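Local coordinates for glycosylation Associate Protein 1 (Streptococcus agalactiae serotype V, PDB 6OYC) that probably serves, in complex with two partner proteins, the glycosylation and accessory Sec export of bacterial surface adhesins, and has a GT-B-type glycosyltransferase-like fold, at residues 5-10 with 231-236; 49-54 with 72-77; 317-322 with 422-427. All coordinates share one frame; numbering follows the deposited sequence.

Contact 1 of 3, residues 5-10 with 231-236; sequences IPSWYN and IVSFNQ. With SO4 (sulfate ion), chain J.
Ile5 and Val232 pair as parallel neighbours at the C-terminal ends of strands 2-5 and 229-233, two adjoining strands in the seven-stranded parallel sheet of a Rossmann-like domain of the GT-B type. Ile231 O accepts from Ile5 N at 2.9 Å, and Ser233 N returns a bond to Ile5 O at 3.0 Å; past them the chains part into loops. There the polar side chains take over. Ser7 OG, held beside its own backbone N (chi1 -71°), receives a weak bond from Asn235 ND2 at 3.2 Å, while Ser233 CB packs against Pro6 C at 3.7 Å. Asn235 ND2 also lies in the plane of the Tyr9 ring, at its edge, with ring and amide planes 78° apart. A water takes the N-H of Ser7 and hydrogen-bonds to Ser233 OG, tying the two segments once more. Further out, His238 binds both Tyr9 OH and Ser233 O, and the Asn235 carboxamide is held at its oxygen by Val237 N. A sulfate ion, probably from the crystallisation liquor, occupies the loop end of 231-236, where Asn260, Asn261 and Asn264 also bind it; Gln236 N donates to SO4 O1 at 2.8 Å.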
# COMPACT_ATOMS: atom_id res chain seq x y z
N ILE A 5 11.63 -10.95 -0.29
CA ILE A 5 11.70 -10.19 -1.53
C ILE A 5 10.30 -9.65 -1.82
O ILE A 5 9.41 -10.44 -2.15
CB ILE A 5 12.23 -11.04 -2.69
CG1 ILE A 5 13.62 -11.58 -2.34
CG2 ILE A 5 12.22 -10.22 -3.97
CD1 ILE A 5 14.29 -12.30 -3.47
N PRO A 6 10.07 -8.34 -1.70
CA PRO A 6 8.73 -7.78 -1.90
C PRO A 6 8.42 -7.55 -3.38
O PRO A 6 9.28 -7.69 -4.25
CB PRO A 6 8.80 -6.43 -1.16
CG PRO A 6 10.23 -6.00 -1.38
CD PRO A 6 11.06 -7.29 -1.39
N SER A 7 7.17 -7.19 -3.64
CA SER A 7 6.70 -6.75 -4.96
C SER A 7 6.14 -5.35 -4.81
O SER A 7 4.91 -5.16 -4.82
CB SER A 7 5.64 -7.71 -5.54
OG SER A 7 6.25 -8.93 -5.92
N TRP A 8 7.02 -4.38 -4.62
CA TRP A 8 6.56 -3.02 -4.40
C TRP A 8 6.89 -2.19 -5.62
O TRP A 8 7.47 -1.10 -5.51
CB TRP A 8 7.20 -2.41 -3.15
CG TRP A 8 6.88 -3.14 -1.89
CD1 TRP A 8 5.80 -3.96 -1.65
CD2 TRP A 8 7.64 -3.11 -0.68
NE1 TRP A 8 5.86 -4.46 -0.36
CE2 TRP A 8 6.97 -3.94 0.25
CE3 TRP A 8 8.82 -2.47 -0.30
CZ2 TRP A 8 7.45 -4.15 1.54
CZ3 TRP A 8 9.29 -2.66 0.99
CH2 TRP A 8 8.61 -3.51 1.89
N TYR A 9 6.54 -2.73 -6.78
CA TYR A 9 6.94 -2.25 -8.08
C TYR A 9 6.01 -1.13 -8.55
O TYR A 9 4.94 -0.88 -7.98
CB TYR A 9 6.94 -3.40 -9.08
CG TYR A 9 7.94 -4.45 -8.72
CD1 TYR A 9 9.27 -4.11 -8.51
CD2 TYR A 9 7.57 -5.79 -8.55
CE1 TYR A 9 10.21 -5.04 -8.17
CE2 TYR A 9 8.53 -6.74 -8.20
CZ TYR A 9 9.85 -6.35 -8.02
OH TYR A 9 10.84 -7.26 -7.67
N ASN A 10 6.42 -0.46 -9.62
CA ASN A 10 5.62 0.54 -10.30
C ASN A 10 4.89 -0.14 -11.45
O ASN A 10 5.52 -0.83 -12.26
CB ASN A 10 6.50 1.69 -10.80
CG ASN A 10 5.72 2.78 -11.55
OD1 ASN A 10 4.85 2.49 -12.37
ND2 ASN A 10 6.09 4.03 -11.30
N ILE A 231 11.93 -15.90 1.13
CA ILE A 231 10.48 -15.77 1.02
C ILE A 231 10.20 -14.78 -0.08
O ILE A 231 10.58 -13.61 0.01
CB ILE A 231 9.84 -15.36 2.36
CG1 ILE A 231 10.17 -16.43 3.42
CG2 ILE A 231 8.35 -15.20 2.18
CD1 ILE A 231 10.04 -16.01 4.87
N VAL A 232 9.57 -15.26 -1.15
CA VAL A 232 9.41 -14.51 -2.38
C VAL A 232 7.95 -14.11 -2.54
O VAL A 232 7.05 -14.96 -2.55
CB VAL A 232 9.87 -15.31 -3.62
CG1 VAL A 232 9.64 -14.48 -4.90
CG2 VAL A 232 11.34 -15.71 -3.47
N SER A 233 7.73 -12.81 -2.67
CA SER A 233 6.47 -12.29 -3.18
C SER A 233 6.25 -12.79 -4.61
O SER A 233 7.03 -12.45 -5.51
CB SER A 233 6.53 -10.77 -3.13
OG SER A 233 5.25 -10.21 -2.98
N PHE A 234 5.22 -13.60 -4.84
CA PHE A 234 5.03 -14.19 -6.17
C PHE A 234 4.78 -13.10 -7.21
O PHE A 234 3.80 -12.35 -7.11
CB PHE A 234 3.86 -15.19 -6.17
CG PHE A 234 3.73 -15.96 -7.47
CD1 PHE A 234 3.21 -15.35 -8.61
CD2 PHE A 234 4.11 -17.29 -7.54
CE1 PHE A 234 3.08 -16.06 -9.79
CE2 PHE A 234 3.98 -18.00 -8.72
CZ PHE A 234 3.46 -17.39 -9.85
N ASN A 235 5.63 -13.03 -8.23
CA ASN A 235 5.46 -12.05 -9.28
C ASN A 235 6.17 -12.52 -10.54
O ASN A 235 7.36 -12.86 -10.49
CB ASN A 235 6.01 -10.69 -8.82
CG ASN A 235 5.40 -9.54 -9.57
OD1 ASN A 235 5.25 -9.59 -10.79
ND2 ASN A 235 5.01 -8.50 -8.84
N GLN A 236 5.46 -12.52 -11.67
CA GLN A 236 6.12 -12.91 -12.91
C GLN A 236 7.25 -11.97 -13.31
O GLN A 236 8.13 -12.37 -14.07
CB GLN A 236 5.11 -13.00 -14.06
CG GLN A 236 4.41 -11.71 -14.38
CD GLN A 236 3.32 -11.87 -15.45
OE1 GLN A 236 2.13 -11.66 -15.17
NE2 GLN A 236 3.72 -12.26 -16.66
S SO4 J . 1.40 -12.56 -11.61
O1 SO4 J . 2.72 -12.58 -10.98
O2 SO4 J . 1.40 -13.38 -12.82
O3 SO4 J . 0.40 -13.11 -10.66
O4 SO4 J . 1.02 -11.17 -11.92
O HOH W 1 5.08 -7.82 -1.67

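Contact 2 of 3, residues 49-54 with 72-77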
# COMPACT_ATOMS: atom_id res chain seq x y z
N ARG A 49 15.71 -10.13 6.69
CA ARG A 49 16.16 -8.96 5.97
C ARG A 49 15.31 -8.81 4.71
O ARG A 49 14.86 -9.79 4.12
CB ARG A 49 17.64 -9.06 5.60
CG ARG A 49 18.14 -7.94 4.72
CD ARG A 49 19.60 -7.65 4.97
NE ARG A 49 20.42 -8.72 4.46
CZ ARG A 49 21.32 -9.39 5.17
NH1 ARG A 49 21.56 -9.09 6.44
NH2 ARG A 49 22.00 -10.37 4.57
N LEU A 50 15.08 -7.56 4.32
CA LEU A 50 14.34 -7.23 3.11
C LEU A 50 15.31 -7.05 1.95
O LEU A 50 16.39 -6.47 2.12
CB LEU A 50 13.53 -5.96 3.34
CG LEU A 50 12.42 -5.57 2.37
CD1 LEU A 50 11.17 -6.39 2.57
CD2 LEU A 50 12.13 -4.07 2.58
N VAL A 51 14.95 -7.57 0.78
CA VAL A 51 15.79 -7.51 -0.41
C VAL A 51 14.97 -6.80 -1.48
O VAL A 51 14.08 -7.41 -2.09
CB VAL A 51 16.25 -8.90 -0.88
CG1 VAL A 51 17.11 -8.78 -2.12
CG2 VAL A 51 16.99 -9.67 0.24
N VAL A 52 15.29 -5.53 -1.73
CA VAL A 52 14.46 -4.65 -2.55
C VAL A 52 15.10 -4.52 -3.92
O VAL A 52 16.24 -4.03 -4.03
CB VAL A 52 14.29 -3.27 -1.88
CG1 VAL A 52 13.49 -2.32 -2.79
CG2 VAL A 52 13.60 -3.43 -0.54
N LEU A 53 14.37 -4.91 -4.96
CA LEU A 53 14.98 -4.99 -6.28
C LEU A 53 14.78 -3.74 -7.11
O LEU A 53 15.59 -3.46 -7.99
CB LEU A 53 14.43 -6.19 -7.04
CG LEU A 53 14.74 -7.57 -6.47
CD1 LEU A 53 14.23 -8.67 -7.42
CD2 LEU A 53 16.22 -7.76 -6.20
N ASN A 54 13.71 -2.97 -6.88
CA ASN A 54 13.42 -1.81 -7.69
C ASN A 54 13.93 -0.54 -7.03
O ASN A 54 14.31 -0.52 -5.86
CB ASN A 54 11.91 -1.68 -7.96
CG ASN A 54 11.10 -1.55 -6.68
OD1 ASN A 54 11.24 -2.34 -5.75
ND2 ASN A 54 10.25 -0.54 -6.63
N GLY A 72 16.01 -3.97 8.76
CA GLY A 72 17.17 -4.40 7.99
C GLY A 72 16.81 -4.63 6.53
O GLY A 72 15.83 -5.31 6.21
N TYR A 73 17.59 -4.05 5.61
CA TYR A 73 17.25 -4.18 4.21
C TYR A 73 18.50 -4.05 3.37
O TYR A 73 19.50 -3.43 3.78
CB TYR A 73 16.23 -3.14 3.76
CG TYR A 73 16.75 -1.72 3.77
CD1 TYR A 73 16.71 -0.94 4.93
CD2 TYR A 73 17.30 -1.15 2.62
CE1 TYR A 73 17.19 0.36 4.95
CE2 TYR A 73 17.78 0.17 2.63
CZ TYR A 73 17.72 0.91 3.80
OH TYR A 73 18.20 2.21 3.81
N TYR A 74 18.42 -4.64 2.18
CA TYR A 74 19.39 -4.47 1.12
C TYR A 74 18.64 -3.93 -0.10
O TYR A 74 17.60 -4.47 -0.49
CB TYR A 74 20.11 -5.79 0.78
CG TYR A 74 20.88 -5.72 -0.51
CD1 TYR A 74 22.18 -5.21 -0.55
CD2 TYR A 74 20.30 -6.15 -1.71
CE1 TYR A 74 22.88 -5.15 -1.76
CE2 TYR A 74 20.98 -6.08 -2.90
CZ TYR A 74 22.27 -5.58 -2.92
OH TYR A 74 22.94 -5.51 -4.12
N SER A 75 19.16 -2.86 -0.69
CA SER A 75 18.55 -2.23 -1.85
C SER A 75 19.52 -2.32 -3.01
O SER A 75 20.62 -1.75 -2.96
CB SER A 75 18.18 -0.77 -1.57
OG SER A 75 18.04 -0.06 -2.78
N VAL A 76 19.12 -3.03 -4.06
CA VAL A 76 19.93 -3.14 -5.26
C VAL A 76 20.38 -1.76 -5.73
O VAL A 76 21.56 -1.53 -6.04
CB VAL A 76 19.15 -3.89 -6.36
CG1 VAL A 76 19.75 -3.66 -7.70
CG2 VAL A 76 19.06 -5.37 -6.05
N PHE A 77 19.45 -0.80 -5.79
CA PHE A 77 19.80 0.51 -6.34
C PHE A 77 20.70 1.30 -5.40
O PHE A 77 21.57 2.04 -5.87
CB PHE A 77 18.54 1.30 -6.68
CG PHE A 77 17.99 0.97 -8.05
CD1 PHE A 77 17.30 -0.23 -8.25
CD2 PHE A 77 18.21 1.82 -9.13
CE1 PHE A 77 16.80 -0.55 -9.49
CE2 PHE A 77 17.71 1.50 -10.38
CZ PHE A 77 17.01 0.30 -10.56
O HOH W 2 16.45 -1.28 -4.69
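Leu50, Val51 and Val52 run parallel to Tyr73, Tyr74 and Ser75, the short strands 49-52 and 73-75 lying 13° apart in direction. Four backbone bonds join the segments: Leu50 N to Gly72 O, Tyr74 N to Leu50 O (2.7 Å), Val52 N to Tyr74 O, and Val76 N to Val52 O (3.0 Å), the last reaching the first turn of helix 76-80. A water extends the polar set, donating to Val52 O and Asn54 O and accepting from Ser75 OG and Phe77 N; Ser75 is the N-cap of this helix and its OG also caps Asp78 N. Apolar contacts lie on both faces. Leu50 CB meets Tyr73 CB at 3.9 Å, whereas Val51 CG1 approaches the edge of the Tyr74 ring on the other face. Beyond the strands Leu53 CD2 touches Val76 CG2 at 3.7 Å, and the Phe77 ring, its CG beside the backbone N (chi1 -85°), presents its edge in plane to Leu53 O, with CE1 3.5 Å from that oxygen. The pair closes the beta-alpha-beta unit through helix 59-65, which packs on Leu50, Val52 and Tyr73; helix 208-223 lies against Val51, Tyr74, Val76 and Phe77, and strand 2-5 flanks strand 48-52.

Contact 3 of 3, residues 317-322 with 422-427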
# COMPACT_ATOMS: atom_id res chain seq x y z
N ASP A 317 -20.39 8.28 21.66
CA ASP A 317 -20.79 8.20 20.26
C ASP A 317 -20.70 6.76 19.77
O ASP A 317 -19.85 5.99 20.20
CB ASP A 317 -19.90 9.10 19.41
CG ASP A 317 -20.19 10.58 19.64
OD1 ASP A 317 -21.26 10.89 20.18
OD2 ASP A 317 -19.34 11.43 19.28
N LEU A 318 -21.62 6.39 18.88
CA LEU A 318 -21.60 5.08 18.23
C LEU A 318 -21.37 5.36 16.74
O LEU A 318 -22.32 5.52 15.97
CB LEU A 318 -22.89 4.29 18.46
CG LEU A 318 -23.19 3.85 19.89
CD1 LEU A 318 -24.65 3.46 20.01
CD2 LEU A 318 -22.31 2.69 20.30
N GLU A 319 -20.10 5.45 16.35
CA GLU A 319 -19.74 5.99 15.05
C GLU A 319 -19.72 4.88 14.00
O GLU A 319 -19.00 3.87 14.15
CB GLU A 319 -18.40 6.71 15.10
CG GLU A 319 -18.13 7.56 13.87
CD GLU A 319 -16.67 7.98 13.75
OE1 GLU A 319 -16.27 8.41 12.63
OE2 GLU A 319 -15.93 7.90 14.76
N ILE A 320 -20.51 5.08 12.94
CA ILE A 320 -20.57 4.17 11.81
C ILE A 320 -19.67 4.70 10.70
O ILE A 320 -19.79 5.87 10.30
CB ILE A 320 -22.02 4.01 11.30
CG1 ILE A 320 -22.94 3.49 12.41
CG2 ILE A 320 -22.07 3.09 10.07
CD1 ILE A 320 -24.32 3.15 11.93
N TYR A 321 -18.80 3.84 10.19
CA TYR A 321 -17.87 4.14 9.11
C TYR A 321 -18.44 3.52 7.83
O TYR A 321 -18.37 2.31 7.65
CB TYR A 321 -16.50 3.56 9.47
CG TYR A 321 -15.31 3.80 8.56
CD1 TYR A 321 -15.07 2.99 7.45
CD2 TYR A 321 -14.37 4.79 8.86
CE1 TYR A 321 -13.95 3.20 6.63
CE2 TYR A 321 -13.26 5.00 8.05
CZ TYR A 321 -13.06 4.20 6.94
OH TYR A 321 -11.96 4.40 6.13
N PHE A 322 -19.00 4.36 6.95
CA PHE A 322 -19.85 3.89 5.84
C PHE A 322 -19.19 4.17 4.49
O PHE A 322 -19.16 5.32 4.02
CB PHE A 322 -21.22 4.56 5.91
CG PHE A 322 -22.30 3.89 5.08
CD1 PHE A 322 -22.22 3.84 3.69
CD2 PHE A 322 -23.43 3.35 5.69
CE1 PHE A 322 -23.23 3.25 2.93
CE2 PHE A 322 -24.46 2.75 4.92
CZ PHE A 322 -24.34 2.70 3.55
N GLU A 422 -10.13 4.49 14.85
CA GLU A 422 -9.71 4.29 16.24
C GLU A 422 -10.91 4.07 17.16
O GLU A 422 -10.94 3.13 17.95
CB GLU A 422 -8.89 5.48 16.72
CG GLU A 422 -8.12 5.22 18.00
CD GLU A 422 -7.42 6.45 18.53
OE1 GLU A 422 -7.55 7.52 17.89
OE2 GLU A 422 -6.75 6.35 19.59
N TYR A 423 -11.90 4.95 17.07
CA TYR A 423 -13.05 4.91 17.96
C TYR A 423 -14.33 4.46 17.26
O TYR A 423 -15.42 4.65 17.79
CB TYR A 423 -13.25 6.29 18.62
CG TYR A 423 -12.08 6.71 19.50
CD1 TYR A 423 -11.88 6.14 20.76
CD2 TYR A 423 -11.16 7.67 19.06
CE1 TYR A 423 -10.81 6.51 21.56
CE2 TYR A 423 -10.08 8.04 19.85
CZ TYR A 423 -9.91 7.46 21.10
OH TYR A 423 -8.84 7.83 21.89
N VAL A 424 -14.22 3.84 16.08
CA VAL A 424 -15.40 3.50 15.31
C VAL A 424 -16.06 2.26 15.89
O VAL A 424 -15.41 1.33 16.36
CB VAL A 424 -15.05 3.33 13.81
CG1 VAL A 424 -16.09 2.48 13.08
CG2 VAL A 424 -14.98 4.70 13.15
N ARG A 425 -17.39 2.27 15.89
CA ARG A 425 -18.15 1.14 16.41
C ARG A 425 -18.49 0.13 15.32
O ARG A 425 -18.45 -1.09 15.57
CB ARG A 425 -19.44 1.67 17.05
CG ARG A 425 -20.10 0.70 18.01
CD ARG A 425 -19.22 0.42 19.21
NE ARG A 425 -19.95 -0.34 20.21
CZ ARG A 425 -19.39 -0.91 21.28
NH1 ARG A 425 -18.08 -0.79 21.50
NH2 ARG A 425 -20.15 -1.59 22.14
N LEU A 426 -18.80 0.60 14.12
CA LEU A 426 -19.36 -0.27 13.09
C LEU A 426 -18.85 0.14 11.72
O LEU A 426 -18.84 1.33 11.39
CB LEU A 426 -20.90 -0.21 13.13
CG LEU A 426 -21.68 -1.14 12.20
CD1 LEU A 426 -21.38 -2.61 12.50
CD2 LEU A 426 -23.19 -0.86 12.30
N ILE A 427 -18.44 -0.85 10.92
CA ILE A 427 -18.01 -0.66 9.54
C ILE A 427 -19.14 -1.13 8.62
O ILE A 427 -19.65 -2.24 8.78
CB ILE A 427 -16.71 -1.44 9.26
CG1 ILE A 427 -15.49 -0.69 9.81
CG2 ILE A 427 -16.53 -1.70 7.76
CD1 ILE A 427 -14.23 -1.58 9.88
O HOH W 3 -17.87 5.22 18.03
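Glu319 O is gripped by two successive backbone N-H groups: Arg425 N in the carbonyl plane at 2.9 Å, and Leu426 N at 3.3 Å, tilted 24° from it. The double hold lies beside the pairing of 426-427 with strand 318-323, in the parallel sheet of the second Rossmann-like domain. Tyr321 N then donates almost straight to Leu426 O, 2.8 Å away, and Ile320 pairs with Leu426, Tyr321 with Ile427. A water accepts from Glu319 N and donates to Asp317 O and Tyr423 O, bridging the two segments beside Glu319. Val424 is wedged between partners: CG1 lies 3.8 Å from Tyr321 CB, and CG2 3.7 Å from Glu319 OE2, the valine crossing the extended glutamate at about a right angle. The Arg425 chain, bent at chi2 (64°), runs alongside Leu318 with CG 3.8 Å from Leu318 CD2; its NH1 hydrogen-bonds to Asn313 and Ser312, and its guanidinium makes a cation-pi contact with Trp487. Glu319 OE1 forms a salt bridge with Arg420 and a hydrogen bond with Thr352. Arg425 thus gives the contact its aliphatic part and Glu319 lays its carboxylate against Val424, both charges being met by other residues, so that backbone bonds and packing join the segments.

How the contacts relate
Contacts 1 and 2 belong to one parallel sheet, in which strand 2-5 lies between 229-233 and 48-52, and they touch: Trp8 CZ3 meets Leu50 CD2 at 3.6 Å, and Trp8 O accepts a weak bond from Asn54 ND2, a nitrogen held mainly by Tyr16 O. Contact 3 joins the equivalent sheet of the other domain, its centre about 34 Å from that of contact 1, on the opposite side of the chain's centre. All three are mostly buried. Contact 2 is the most regular, with four backbone bonds and packing on both faces at the sheet's edge, where 73-75 is the outermost strand within this chain; contact 1 soon gives way to serines, an amide and water, and contact 3 concentrates two bonds on one carbonyl.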